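Local atomic coordinates of Sts-2 protein (Mus musculus, PDB entry 3D4I), a protein that dampens T-cell receptor signalling, probably interferes with CBL-mediated receptor down-regulation, and has acid-dependent phosphatase activity in its 2H-phosphatase domain, the part in this chain. Residues Ser28-Cys33 / Asn56-Phe61; Pro123-Trp128 / Thr197-His202; Leu155-Ala160 / Met183-Asn188. All coordinates share one frame; numbering follows the deposited sequence.

Contact 1. Residues Ser28-Cys33 / Asn56-Phe61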
ATOM      1  N   SER A  28     -10.453 -16.402  10.761  1.00 24.86           N
ATOM      2  CA  SER A  28      -9.394 -17.386  11.043  1.00 24.31           C
ATOM      3  C   SER A  28      -7.960 -16.876  10.865  1.00 22.96           C
ATOM      4  O   SER A  28      -7.032 -17.666  10.922  1.00 21.51           O
ATOM      5  CB  SER A  28      -9.589 -18.630  10.183  1.00 24.73           C
ATOM      6  OG  SER A  28      -9.171 -18.452   8.837  1.00 28.52           O
ATOM      7  N   TRP A  29      -7.785 -15.568  10.666  1.00 21.36           N
ATOM      8  CA  TRP A  29      -6.443 -14.993  10.395  1.00 20.44           C
ATOM      9  C   TRP A  29      -5.384 -15.448  11.422  1.00 19.69           C
ATOM     10  O   TRP A  29      -4.269 -15.761  11.047  1.00 19.34           O
ATOM     11  CB  TRP A  29      -6.508 -13.448  10.303  1.00 20.41           C
ATOM     12  CG  TRP A  29      -6.601 -12.799  11.654  1.00 20.15           C
ATOM     13  CD1 TRP A  29      -7.730 -12.580  12.381  1.00 20.66           C
ATOM     14  CD2 TRP A  29      -5.504 -12.350  12.472  1.00 22.41           C
ATOM     15  NE1 TRP A  29      -7.417 -12.006  13.579  1.00 20.22           N
ATOM     16  CE2 TRP A  29      -6.057 -11.856  13.668  1.00 21.96           C
ATOM     17  CE3 TRP A  29      -4.107 -12.313  12.297  1.00 23.67           C
ATOM     18  CZ2 TRP A  29      -5.273 -11.325  14.696  1.00 22.86           C
ATOM     19  CZ3 TRP A  29      -3.319 -11.785  13.321  1.00 22.53           C
ATOM     20  CH2 TRP A  29      -3.908 -11.298  14.504  1.00 21.50           C
ATOM     21  N   LEU A  30      -5.725 -15.471  12.707  1.00 20.12           N
ATOM     22  CA  LEU A  30      -4.722 -15.793  13.744  1.00 20.25           C
ATOM     23  C   LEU A  30      -4.202 -17.235  13.651  1.00 19.58           C
ATOM     24  O   LEU A  30      -3.002 -17.486  13.822  1.00 18.77           O
ATOM     25  CB  LEU A  30      -5.204 -15.424  15.153  1.00 19.71           C
ATOM     26  CG  LEU A  30      -4.224 -15.623  16.325  1.00 21.23           C
ATOM     27  CD1 LEU A  30      -2.938 -14.830  16.077  1.00 22.86           C
ATOM     28  CD2 LEU A  30      -4.874 -15.218  17.659  1.00 21.91           C
ATOM     29  N   GLN A  31      -5.098 -18.167  13.347  1.00 20.43           N
ATOM     30  CA  GLN A  31      -4.708 -19.571  13.139  1.00 20.22           C
ATOM     31  C   GLN A  31      -3.882 -19.747  11.868  1.00 20.30           C
ATOM     32  O   GLN A  31      -3.029 -20.611  11.822  1.00 19.49           O
ATOM     33  CB  GLN A  31      -5.927 -20.511  13.130  1.00 20.97           C
ATOM     34  CG  GLN A  31      -6.632 -20.646  14.482  1.00 20.45           C
ATOM     35  CD  GLN A  31      -7.373 -19.403  14.877  1.00 22.59           C
ATOM     36  OE1 GLN A  31      -8.116 -18.845  14.084  1.00 24.89           O
ATOM     37  NE2 GLN A  31      -7.149 -18.934  16.093  1.00 20.78           N
ATOM     38  N   GLN A  32      -4.115 -18.910  10.849  1.00 19.40           N
ATOM     39  CA  GLN A  32      -3.295 -18.921   9.628  1.00 19.24           C
ATOM     40  C   GLN A  32      -1.824 -18.605   9.880  1.00 19.90           C
ATOM     41  O   GLN A  32      -0.947 -19.108   9.177  1.00 21.62           O
ATOM     42  CB  GLN A  32      -3.842 -17.930   8.574  1.00 18.34           C
ATOM     43  CG  GLN A  32      -5.263 -18.282   8.105  1.00 18.97           C
ATOM     44  CD  GLN A  32      -5.892 -17.193   7.254  1.00 17.79           C
ATOM     45  OE1 GLN A  32      -5.225 -16.569   6.444  1.00 20.14           O
ATOM     46  NE2 GLN A  32      -7.178 -16.983   7.428  1.00 17.55           N
ATOM     47  N   CYS A  33      -1.560 -17.750  10.854  1.00 19.02           N
ATOM     48  CA  CYS A  33      -0.217 -17.202  11.042  1.00 19.14           C
ATOM     49  C   CYS A  33       0.455 -17.689  12.323  1.00 19.24           C
ATOM     50  O   CYS A  33       1.419 -17.086  12.771  1.00 18.63           O
ATOM     51  CB  CYS A  33      -0.249 -15.657  10.978  1.00 18.55           C
ATOM     52  SG  CYS A  33      -1.095 -14.806  12.338  1.00 18.62           S
ATOM     53  N   ASN A  56       0.075 -12.549  27.715  1.00 48.50           N
ATOM     54  CA  ASN A  56      -0.610 -13.806  27.373  1.00 48.60           C
ATOM     55  C   ASN A  56      -0.257 -14.345  25.974  1.00 48.07           C
ATOM     56  O   ASN A  56      -1.034 -15.096  25.367  1.00 48.41           O
ATOM     57  CB  ASN A  56      -2.144 -13.709  27.569  1.00 48.95           C
ATOM     58  CG  ASN A  56      -2.562 -12.755  28.708  1.00 50.04           C
ATOM     59  OD1 ASN A  56      -3.630 -12.135  28.643  1.00 50.79           O
ATOM     60  ND2 ASN A  56      -1.729 -12.641  29.747  1.00 51.32           N
ATOM     61  N   GLY A  57       0.915 -13.957  25.471  1.00 47.19           N
ATOM     62  CA  GLY A  57       1.396 -14.414  24.164  1.00 45.95           C
ATOM     63  C   GLY A  57       0.559 -13.956  22.976  1.00 45.22           C
ATOM     64  O   GLY A  57      -0.160 -12.956  23.052  1.00 45.40           O
ATOM     65  N   ILE A  58       0.653 -14.720  21.888  1.00 44.31           N
ATOM     66  CA  ILE A  58      -0.014 -14.452  20.604  1.00 43.51           C
ATOM     67  C   ILE A  58      -1.555 -14.453  20.665  1.00 42.66           C
ATOM     68  O   ILE A  58      -2.211 -13.815  19.839  1.00 41.81           O
ATOM     69  CB  ILE A  58       0.479 -15.490  19.538  1.00 43.76           C
ATOM     70  CG1 ILE A  58       0.323 -14.975  18.109  1.00 43.75           C
ATOM     71  CG2 ILE A  58      -0.182 -16.869  19.743  1.00 43.99           C
ATOM     72  CD1 ILE A  58       0.943 -15.901  17.060  1.00 43.61           C
ATOM     73  N   LYS A  59      -2.120 -15.167  21.639  1.00 41.79           N
ATOM     74  CA  LYS A  59      -3.570 -15.400  21.695  1.00 41.73           C
ATOM     75  C   LYS A  59      -4.445 -14.159  21.927  1.00 40.87           C
ATOM     76  O   LYS A  59      -5.623 -14.169  21.581  1.00 40.71           O
ATOM     77  CB  LYS A  59      -3.920 -16.492  22.723  1.00 41.73           C
ATOM     78  CG  LYS A  59      -4.282 -17.841  22.107  1.00 42.54           C
ATOM     79  CD  LYS A  59      -4.889 -18.785  23.156  1.00 43.02           C
ATOM     80  CE  LYS A  59      -6.069 -19.595  22.606  1.00 44.46           C
ATOM     81  NZ  LYS A  59      -7.308 -18.760  22.462  1.00 45.45           N
ATOM     82  N   ASP A  60      -3.877 -13.101  22.503  1.00 40.30           N
ATOM     83  CA  ASP A  60      -4.649 -11.884  22.789  1.00 39.41           C
ATOM     84  C   ASP A  60      -4.956 -11.021  21.558  1.00 37.99           C
ATOM     85  O   ASP A  60      -5.826 -10.145  21.603  1.00 38.35           O
ATOM     86  CB  ASP A  60      -3.948 -11.052  23.864  1.00 40.40           C
ATOM     87  CG  ASP A  60      -4.039 -11.675  25.252  1.00 42.55           C
ATOM     88  OD1 ASP A  60      -4.773 -12.675  25.439  1.00 44.02           O
ATOM     89  OD2 ASP A  60      -3.356 -11.153  26.166  1.00 45.38           O
ATOM     90  N   PHE A  61      -4.251 -11.274  20.455  1.00 35.78           N
ATOM     91  CA  PHE A  61      -4.514 -10.586  19.192  1.00 33.77           C
ATOM     92  C   PHE A  61      -5.841 -10.998  18.557  1.00 33.13           C
ATOM     93  O   PHE A  61      -6.364 -10.297  17.692  1.00 33.03           O
ATOM     94  CB  PHE A  61      -3.368 -10.815  18.217  1.00 32.59           C
ATOM     95  CG  PHE A  61      -2.086 -10.155  18.625  1.00 32.01           C
ATOM     96  CD1 PHE A  61      -1.853  -8.809  18.335  1.00 29.53           C
ATOM     97  CD2 PHE A  61      -1.093 -10.884  19.283  1.00 29.32           C
ATOM     98  CE1 PHE A  61      -0.662  -8.203  18.708  1.00 28.57           C
ATOM     99  CE2 PHE A  61       0.116 -10.276  19.653  1.00 28.83           C
ATOM    100  CZ  PHE A  61       0.334  -8.945  19.366  1.00 29.32           C
TER

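Contact 2. Residues Pro123-Trp128 / Thr197-His202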
ATOM      1  N   PRO A 123      -9.667   5.650  25.426  1.00 20.36           N
ATOM      2  CA  PRO A 123     -10.769   4.695  25.263  1.00 20.48           C
ATOM      3  C   PRO A 123     -12.137   5.298  24.984  1.00 20.21           C
ATOM      4  O   PRO A 123     -12.997   4.604  24.467  1.00 20.99           O
ATOM      5  CB  PRO A 123     -10.774   3.936  26.596  1.00 20.13           C
ATOM      6  CG  PRO A 123      -9.359   4.004  27.028  1.00 20.07           C
ATOM      7  CD  PRO A 123      -8.935   5.408  26.683  1.00 20.27           C
ATOM      8  N   GLY A 124     -12.351   6.569  25.311  1.00 19.53           N
ATOM      9  CA  GLY A 124     -13.620   7.223  24.994  1.00 18.78           C
ATOM     10  C   GLY A 124     -13.895   7.357  23.495  1.00 19.29           C
ATOM     11  O   GLY A 124     -15.030   7.638  23.098  1.00 17.62           O
ATOM     12  N   ILE A 125     -12.877   7.125  22.665  1.00 18.70           N
ATOM     13  CA  ILE A 125     -13.078   7.092  21.203  1.00 19.49           C
ATOM     14  C   ILE A 125     -12.885   5.688  20.618  1.00 19.75           C
ATOM     15  O   ILE A 125     -12.699   5.538  19.415  1.00 17.98           O
ATOM     16  CB  ILE A 125     -12.204   8.166  20.428  1.00 19.59           C
ATOM     17  CG1 ILE A 125     -10.696   7.872  20.560  1.00 20.39           C
ATOM     18  CG2 ILE A 125     -12.605   9.589  20.891  1.00 20.95           C
ATOM     19  CD1 ILE A 125      -9.724   8.906  19.863  1.00 19.17           C
ATOM     20  N   PHE A 126     -12.939   4.662  21.485  1.00 19.43           N
ATOM     21  CA  PHE A 126     -12.977   3.282  21.024  1.00 19.14           C
ATOM     22  C   PHE A 126     -14.269   3.020  20.242  1.00 19.30           C
ATOM     23  O   PHE A 126     -15.221   3.813  20.301  1.00 18.79           O
ATOM     24  CB  PHE A 126     -12.854   2.322  22.208  1.00 19.68           C
ATOM     25  CG  PHE A 126     -12.763   0.869  21.813  1.00 18.97           C
ATOM     26  CD1 PHE A 126     -11.668   0.391  21.096  1.00 20.51           C
ATOM     27  CD2 PHE A 126     -13.756  -0.016  22.185  1.00 19.80           C
ATOM     28  CE1 PHE A 126     -11.582  -0.948  20.733  1.00 20.64           C
ATOM     29  CE2 PHE A 126     -13.685  -1.358  21.838  1.00 19.21           C
ATOM     30  CZ  PHE A 126     -12.578  -1.829  21.119  1.00 19.95           C
ATOM     31  N   GLU A 127     -14.296   1.916  19.497  1.00 18.73           N
ATOM     32  CA  GLU A 127     -15.482   1.488  18.764  1.00 19.82           C
ATOM     33  C   GLU A 127     -16.685   1.299  19.692  1.00 20.21           C
ATOM     34  O   GLU A 127     -16.519   1.017  20.880  1.00 20.59           O
ATOM     35  CB  GLU A 127     -15.145   0.165  18.027  1.00 20.11           C
ATOM     36  CG  GLU A 127     -16.246  -0.423  17.150  1.00 20.57           C
ATOM     37  CD  GLU A 127     -16.583   0.473  15.979  1.00 19.73           C
ATOM     38  OE1 GLU A 127     -17.416   1.368  16.161  1.00 19.81           O
ATOM     39  OE2 GLU A 127     -16.008   0.281  14.877  1.00 22.01           O
ATOM     40  N   TRP A 128     -17.895   1.477  19.166  1.00 20.52           N
ATOM     41  CA  TRP A 128     -19.118   1.105  19.886  1.00 20.63           C
ATOM     42  C   TRP A 128     -19.024  -0.359  20.305  1.00 21.13           C
ATOM     43  O   TRP A 128     -18.763  -1.211  19.459  1.00 20.08           O
ATOM     44  CB  TRP A 128     -20.335   1.318  18.973  1.00 20.49           C
ATOM     45  CG  TRP A 128     -21.717   1.045  19.596  1.00 19.43           C
ATOM     46  CD1 TRP A 128     -22.036   0.964  20.918  1.00 20.93           C
ATOM     47  CD2 TRP A 128     -22.948   0.913  18.882  1.00 20.74           C
ATOM     48  NE1 TRP A 128     -23.389   0.747  21.074  1.00 19.37           N
ATOM     49  CE2 TRP A 128     -23.973   0.721  19.836  1.00 21.29           C
ATOM     50  CE3 TRP A 128     -23.286   0.922  17.517  1.00 21.20           C
ATOM     51  CZ2 TRP A 128     -25.312   0.510  19.470  1.00 22.13           C
ATOM     52  CZ3 TRP A 128     -24.638   0.727  17.158  1.00 21.48           C
ATOM     53  CH2 TRP A 128     -25.618   0.529  18.125  1.00 20.97           C
ATOM     54  N   THR A 197      -5.440  18.766  15.739  1.00 20.31           N
ATOM     55  CA  THR A 197      -5.409  17.577  16.567  1.00 18.91           C
ATOM     56  C   THR A 197      -5.903  16.371  15.760  1.00 18.50           C
ATOM     57  O   THR A 197      -6.980  16.409  15.164  1.00 17.36           O
ATOM     58  CB  THR A 197      -6.317  17.748  17.805  1.00 19.67           C
ATOM     59  OG1 THR A 197      -5.803  18.814  18.612  1.00 19.82           O
ATOM     60  CG2 THR A 197      -6.371  16.453  18.645  1.00 18.88           C
ATOM     61  N   LEU A 198      -5.125  15.288  15.766  1.00 18.01           N
ATOM     62  CA  LEU A 198      -5.576  14.052  15.089  1.00 17.42           C
ATOM     63  C   LEU A 198      -6.359  13.164  16.045  1.00 16.09           C
ATOM     64  O   LEU A 198      -5.970  13.002  17.197  1.00 16.37           O
ATOM     65  CB  LEU A 198      -4.376  13.303  14.499  1.00 17.18           C
ATOM     66  CG  LEU A 198      -3.327  14.078  13.660  1.00 17.99           C
ATOM     67  CD1 LEU A 198      -2.282  13.103  13.100  1.00 18.69           C
ATOM     68  CD2 LEU A 198      -3.949  14.846  12.520  1.00 16.47           C
ATOM     69  N   ILE A 199      -7.476  12.620  15.565  1.00 14.99           N
ATOM     70  CA  ILE A 199      -8.293  11.688  16.303  1.00 15.35           C
ATOM     71  C   ILE A 199      -8.265  10.404  15.466  1.00 14.89           C
ATOM     72  O   ILE A 199      -8.969  10.293  14.471  1.00 14.95           O
ATOM     73  CB  ILE A 199      -9.774  12.190  16.463  1.00 14.85           C
ATOM     74  CG1 ILE A 199      -9.856  13.582  17.149  1.00 17.28           C
ATOM     75  CG2 ILE A 199     -10.649  11.151  17.176  1.00 17.43           C
ATOM     76  CD1 ILE A 199      -9.260  13.675  18.528  1.00 17.78           C
ATOM     77  N   VAL A 200      -7.429   9.448  15.860  1.00 14.72           N
ATOM     78  CA  VAL A 200      -7.209   8.255  15.042  1.00 14.44           C
ATOM     79  C   VAL A 200      -8.041   7.135  15.634  1.00 15.64           C
ATOM     80  O   VAL A 200      -7.767   6.661  16.747  1.00 15.81           O
ATOM     81  CB  VAL A 200      -5.730   7.831  15.029  1.00 14.68           C
ATOM     82  CG1 VAL A 200      -5.545   6.599  14.093  1.00 14.34           C
ATOM     83  CG2 VAL A 200      -4.834   9.011  14.575  1.00 14.67           C
ATOM     84  N   SER A 201      -9.065   6.725  14.900  1.00 16.04           N
ATOM     85  CA  SER A 201     -10.137   5.929  15.499  1.00 16.53           C
ATOM     86  C   SER A 201     -10.778   5.048  14.434  1.00 16.71           C
ATOM     87  O   SER A 201     -10.096   4.610  13.485  1.00 16.43           O
ATOM     88  CB  SER A 201     -11.146   6.881  16.182  1.00 16.18           C
ATOM     89  OG  SER A 201     -12.156   6.169  16.883  1.00 19.05           O
ATOM     90  N   HIS A 202     -12.076   4.806  14.595  1.00 16.80           N
ATOM     91  CA  HIS A 202     -12.859   3.829  13.860  1.00 17.26           C
ATOM     92  C   HIS A 202     -13.785   4.549  12.902  1.00 17.06           C
ATOM     93  O   HIS A 202     -13.957   5.756  13.018  1.00 17.66           O
ATOM     94  CB  HIS A 202     -13.690   3.010  14.862  1.00 16.94           C
ATOM     95  CG  HIS A 202     -12.844   2.353  15.916  1.00 18.45           C
ATOM     96  ND1 HIS A 202     -12.267   1.111  15.741  1.00 18.74           N
ATOM     97  CD2 HIS A 202     -12.412   2.804  17.117  1.00 19.23           C
ATOM     98  CE1 HIS A 202     -11.552   0.807  16.815  1.00 19.63           C
ATOM     99  NE2 HIS A 202     -11.608   1.827  17.656  1.00 17.81           N
TER
HETATM  100  O   HOH W   1     -13.400  -0.708  13.927  1.00 25.72           O

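Contact 3. Residues Leu155-Ala160 / Met183-Asn188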
ATOM      1  N   LEU A 155       2.026   8.479  29.067  1.00 32.83           N
ATOM      2  CA  LEU A 155       1.782   7.825  30.353  1.00 33.13           C
ATOM      3  C   LEU A 155       1.093   8.743  31.370  1.00 33.14           C
ATOM      4  O   LEU A 155       0.508   8.262  32.349  1.00 33.55           O
ATOM      5  CB  LEU A 155       3.083   7.239  30.922  1.00 33.21           C
ATOM      6  CG  LEU A 155       3.867   6.303  29.995  1.00 33.00           C
ATOM      7  CD1 LEU A 155       5.142   5.829  30.661  1.00 33.70           C
ATOM      8  CD2 LEU A 155       3.038   5.100  29.536  1.00 33.13           C
ATOM      9  N   ASP A 156       1.158  10.053  31.122  1.00 32.90           N
ATOM     10  CA  ASP A 156       0.531  11.065  31.972  1.00 32.70           C
ATOM     11  C   ASP A 156      -0.902  11.359  31.596  1.00 31.81           C
ATOM     12  O   ASP A 156      -1.633  11.982  32.379  1.00 31.86           O
ATOM     13  CB  ASP A 156       1.302  12.386  31.918  1.00 33.43           C
ATOM     14  CG  ASP A 156       2.707  12.268  32.445  1.00 35.72           C
ATOM     15  OD1 ASP A 156       2.947  11.425  33.348  1.00 37.94           O
ATOM     16  OD2 ASP A 156       3.571  13.038  31.957  1.00 38.76           O
ATOM     17  N   TYR A 157      -1.311  10.941  30.395  1.00 30.12           N
ATOM     18  CA  TYR A 157      -2.636  11.286  29.903  1.00 28.81           C
ATOM     19  C   TYR A 157      -3.691  10.634  30.771  1.00 28.57           C
ATOM     20  O   TYR A 157      -3.555   9.466  31.146  1.00 29.06           O
ATOM     21  CB  TYR A 157      -2.826  10.892  28.423  1.00 27.91           C
ATOM     22  CG  TYR A 157      -4.186  11.256  27.884  1.00 26.99           C
ATOM     23  CD1 TYR A 157      -4.612  12.584  27.865  1.00 26.37           C
ATOM     24  CD2 TYR A 157      -5.053  10.278  27.406  1.00 24.39           C
ATOM     25  CE1 TYR A 157      -5.858  12.929  27.392  1.00 25.81           C
ATOM     26  CE2 TYR A 157      -6.312  10.617  26.912  1.00 25.72           C
ATOM     27  CZ  TYR A 157      -6.702  11.951  26.916  1.00 26.13           C
ATOM     28  OH  TYR A 157      -7.936  12.300  26.447  1.00 26.14           O
ATOM     29  N   ARG A 158      -4.720  11.406  31.106  1.00 27.24           N
ATOM     30  CA  ARG A 158      -5.826  10.912  31.898  1.00 27.16           C
ATOM     31  C   ARG A 158      -7.063  10.893  31.028  1.00 26.03           C
ATOM     32  O   ARG A 158      -7.680  11.938  30.826  1.00 25.88           O
ATOM     33  CB  ARG A 158      -6.047  11.802  33.130  1.00 26.86           C
ATOM     34  CG  ARG A 158      -4.870  11.805  34.078  1.00 29.82           C
ATOM     35  CD  ARG A 158      -5.107  10.873  35.236  1.00 34.80           C
ATOM     36  NE  ARG A 158      -4.968  11.610  36.499  1.00 41.55           N
ATOM     37  CZ  ARG A 158      -5.951  12.296  37.082  1.00 43.49           C
ATOM     38  NH1 ARG A 158      -7.164  12.346  36.536  1.00 44.80           N
ATOM     39  NH2 ARG A 158      -5.723  12.935  38.218  1.00 43.90           N
ATOM     40  N   PRO A 159      -7.437   9.697  30.522  1.00 25.67           N
ATOM     41  CA  PRO A 159      -8.489   9.616  29.514  1.00 25.12           C
ATOM     42  C   PRO A 159      -9.823  10.056  30.075  1.00 24.94           C
ATOM     43  O   PRO A 159     -10.056   9.924  31.290  1.00 24.88           O
ATOM     44  CB  PRO A 159      -8.519   8.120  29.140  1.00 24.41           C
ATOM     45  CG  PRO A 159      -7.954   7.409  30.330  1.00 26.23           C
ATOM     46  CD  PRO A 159      -6.920   8.363  30.892  1.00 25.65           C
ATOM     47  N   ALA A 160     -10.672  10.605  29.205  1.00 24.02           N
ATOM     48  CA  ALA A 160     -12.050  10.960  29.556  1.00 24.25           C
ATOM     49  C   ALA A 160     -12.852   9.745  29.983  1.00 24.61           C
ATOM     50  O   ALA A 160     -13.706   9.836  30.866  1.00 23.87           O
ATOM     51  CB  ALA A 160     -12.736  11.648  28.389  1.00 23.81           C
ATOM     52  N   MET A 183     -14.834  14.056  23.349  1.00 21.72           N
ATOM     53  CA  MET A 183     -14.493  15.153  22.454  1.00 21.97           C
ATOM     54  C   MET A 183     -14.517  16.483  23.212  1.00 22.76           C
ATOM     55  O   MET A 183     -13.649  17.326  22.996  1.00 22.32           O
ATOM     56  CB  MET A 183     -15.432  15.207  21.251  1.00 22.39           C
ATOM     57  CG  MET A 183     -15.175  14.081  20.190  1.00 20.68           C
ATOM     58  SD  MET A 183     -13.417  13.815  19.799  1.00 22.04           S
ATOM     59  CE  MET A 183     -12.988  15.293  18.904  1.00 22.57           C
ATOM     60  N   GLY A 184     -15.502  16.653  24.097  1.00 23.51           N
ATOM     61  CA  GLY A 184     -15.517  17.797  25.026  1.00 25.27           C
ATOM     62  C   GLY A 184     -14.223  17.973  25.797  1.00 26.28           C
ATOM     63  O   GLY A 184     -13.674  19.083  25.857  1.00 26.70           O
ATOM     64  N   GLN A 185     -13.733  16.890  26.407  1.00 27.39           N
ATOM     65  CA  GLN A 185     -12.474  16.931  27.162  1.00 28.86           C
ATOM     66  C   GLN A 185     -11.271  17.184  26.253  1.00 28.72           C
ATOM     67  O   GLN A 185     -10.365  17.938  26.604  1.00 28.58           O
ATOM     68  CB  GLN A 185     -12.280  15.657  27.992  1.00 28.91           C
ATOM     69  CG  GLN A 185     -10.874  15.474  28.563  1.00 31.34           C
ATOM     70  CD  GLN A 185     -10.787  14.401  29.667  1.00 31.33           C
ATOM     71  OE1 GLN A 185     -11.624  14.354  30.573  1.00 34.90           O
ATOM     72  NE2 GLN A 185      -9.753  13.553  29.595  1.00 33.72           N
ATOM     73  N   ILE A 186     -11.274  16.566  25.078  1.00 28.37           N
ATOM     74  CA  ILE A 186     -10.190  16.749  24.121  1.00 28.93           C
ATOM     75  C   ILE A 186     -10.065  18.223  23.724  1.00 30.51           C
ATOM     76  O   ILE A 186      -8.966  18.777  23.742  1.00 31.03           O
ATOM     77  CB  ILE A 186     -10.361  15.817  22.874  1.00 28.63           C
ATOM     78  CG1 ILE A 186     -10.141  14.354  23.286  1.00 27.56           C
ATOM     79  CG2 ILE A 186      -9.393  16.196  21.765  1.00 28.17           C
ATOM     80  CD1 ILE A 186     -10.434  13.343  22.193  1.00 27.95           C
ATOM     81  N   ILE A 187     -11.189  18.859  23.410  1.00 32.08           N
ATOM     82  CA  ILE A 187     -11.179  20.270  23.005  1.00 35.00           C
ATOM     83  C   ILE A 187     -10.644  21.186  24.118  1.00 37.14           C
ATOM     84  O   ILE A 187      -9.909  22.143  23.850  1.00 37.88           O
ATOM     85  CB  ILE A 187     -12.579  20.734  22.500  1.00 34.64           C
ATOM     86  CG1 ILE A 187     -12.959  19.974  21.235  1.00 34.08           C
ATOM     87  CG2 ILE A 187     -12.624  22.246  22.239  1.00 36.40           C
ATOM     88  CD1 ILE A 187     -11.859  19.817  20.260  1.00 31.85           C
ATOM     89  N   ASN A 188     -10.997  20.867  25.359  1.00 39.24           N
ATOM     90  CA  ASN A 188     -10.492  21.603  26.527  1.00 41.39           C
ATOM     91  C   ASN A 188      -9.097  21.174  27.025  1.00 42.57           C
ATOM     92  O   ASN A 188      -8.621  21.675  28.043  1.00 43.24           O
ATOM     93  CB  ASN A 188     -11.511  21.550  27.661  1.00 41.19           C
ATOM     94  CG  ASN A 188     -12.768  22.345  27.357  1.00 42.31           C
ATOM     95  OD1 ASN A 188     -13.460  22.103  26.365  1.00 41.97           O
ATOM     96  ND2 ASN A 188     -13.074  23.308  28.228  1.00 43.44           N
TER

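Contact 1. Residues Ser28-Cys33 / Asn56-Phe61
The indole of W29 turns its edge to the other segment: the carbonyl oxygen of F61 lies in the ring plane, 3.4 Å from CZ2, so it meets a ring carbon and not the indole nitrogen. One face of the same indole is covered by its own neighbour L30, whose CB stands 3.9 Å above the plane and over its centre. The phenyl ring of F61 has CA of I58 at its edge, in plane, and R54 forms a cation-pi pair with it. That ring leads away from the tryptophan, while the F61 carbonyl and CB make the approach, CB lying 3.8 Å from W29 CH2.

L30 and I58 carry the aliphatic half, sliding past each other in opposite directions. L30 has CG anti to the backbone N (chi1 -176°), which sends both methyls across: CD1 lies 3.8 Å from I58 CG1, and CD2 rests 3.7 Å from the I58 carbonyl oxygen. I58 answers with an extended branch, its CG1 and CD1 reaching out to the leucine. No hydrogen bond joins the segments, and the 235 Å² they bury rests on carbon contacts with side chains and backbone carbonyls.

V21, D22 and P66 also touch W29. The arrangement is a largely buried tryptophan-leucine-isoleucine contact that joins helix 29-32 to the 3-10 turn 58-61, two short elements within the long connection between strand 11-16 and helix 69-85 of a histidine phosphatase domain.

Contact 2. Residues Pro123-Trp128 / Thr197-His202
E127 and H202 meet ring face to methylene: CB of E127 stands 3.7 Å from the imidazole centroid and only 4° off the ring normal, a CH-pi contact. The same CB also lies over one face of the F126 ring, so it sits against both aromatic groups. The F126 and H202 rings have nearly perpendicular planes and centroids 5.3 Å apart, in an oblique pairing. The imidazole edge is used as well, for the carbonyl oxygen of I125 lies in its plane, 3.6 Å from CD2.

That carbonyl has a stronger partner. S201 OG donates to I125 O at 2.7 Å, in the carbonyl plane and at a C=O...donor angle of 159°. Next to it, I125 CD1 packs 3.6 Å from I199 CG2, which ties the turn to the strand with an apolar contact.

The glutamate chain first swings away from its own nitrogen and then bends at chi2 (65°), bringing its carboxylate round beside the histidine. Water bridges the two: it donates to E127 OE2 at 2.9 Å and lies 2.8 Å from H202 ND1. The other oxygen, OE1, accepts from W128 N through its anti lone pair and also pairs with S204 OG. At the other imidazole nitrogen, NE2 is hydrogen-bonded to S95 OG, so both ring nitrogens have partners. R178 holds the backbone of the turn at the carbonyls of F126 and E127.

A histidine just beyond the C-terminal end of a central parallel strand, here 196-201, is characteristic of the histidine phosphatase fold; H202 is probably the second of the two histidines for which the 2H-phosphatases are named.

Contact 3. Residues Leu155-Ala160 / Met183-Asn188
Q185 reaches from its helix to the backbone of R158 and A160 with an almost fully stretched chain. CG points away from the backbone N, on the side of the carbonyl carbon (chi1 167°), and the next torsion is extended too, which carries the amide across to the loop. There NE2 donates to R158 O at 2.9 Å, but the N-H...acceptor angle of 124° makes this a weak, bent bond. NE2 also lies 3.1 Å from A160 N; both are donors, so the proximity is not a bond, and A160 N gives its hydrogen to E122 OE1.

A160 supports the amide with carbon: its CB is 3.6 Å from Q185 CD, and its CA lies 3.6 Å from Q185 OE1. A tyrosine comes from the opposite direction. The first torsion of Y157 is likewise stretched (chi1 -179°), which directs the phenol toward the helix until OH is 3.8 Å from Q185 NE2 and 4.4 Å from I186 CG1. P159 N lies over one face of the phenol, offset toward the rim, and the hydroxyl's hydrogen bond is with E122 OE1, the atom that also receives A160 N.

Replacing Q185 by an alanine here would probably leave R158 O without its amide donor and open a gap beside the methyl of A160.

The glutamine link is thus one weak bond plus carbon contacts, at a surface junction of 176 Å² that is only partly exposed. E122 OE1 takes the hydrogen of A160 N and bonds Y157 OH, so neither of these groups relies on Q185 for its hydrogen bond.

Contacts 2 and 3 are neighbours, with centres 12 Å apart, and contact 3 is nested inside the chain loop that contact 2 closes. They touch through packing: P123 CD lies 3.7 Å from P159 CB, I199 CD1 3.9 Å from I186 CD1, and I199 CG1 4.0 Å from M183 CE, so helix 172-187 rests on strand 196-201, which follows it in sequence. The same helix supplies R178 to the 123-128 turn of contact 2, against which packs H202, the probable active-site histidine. Contact 3 lies farther out, at the surface. Contact 1 stands apart: its centre is 24 Å from that of contact 2 and 32 Å from that of contact 3, with nearest atoms about 11 Å and 18 Å away.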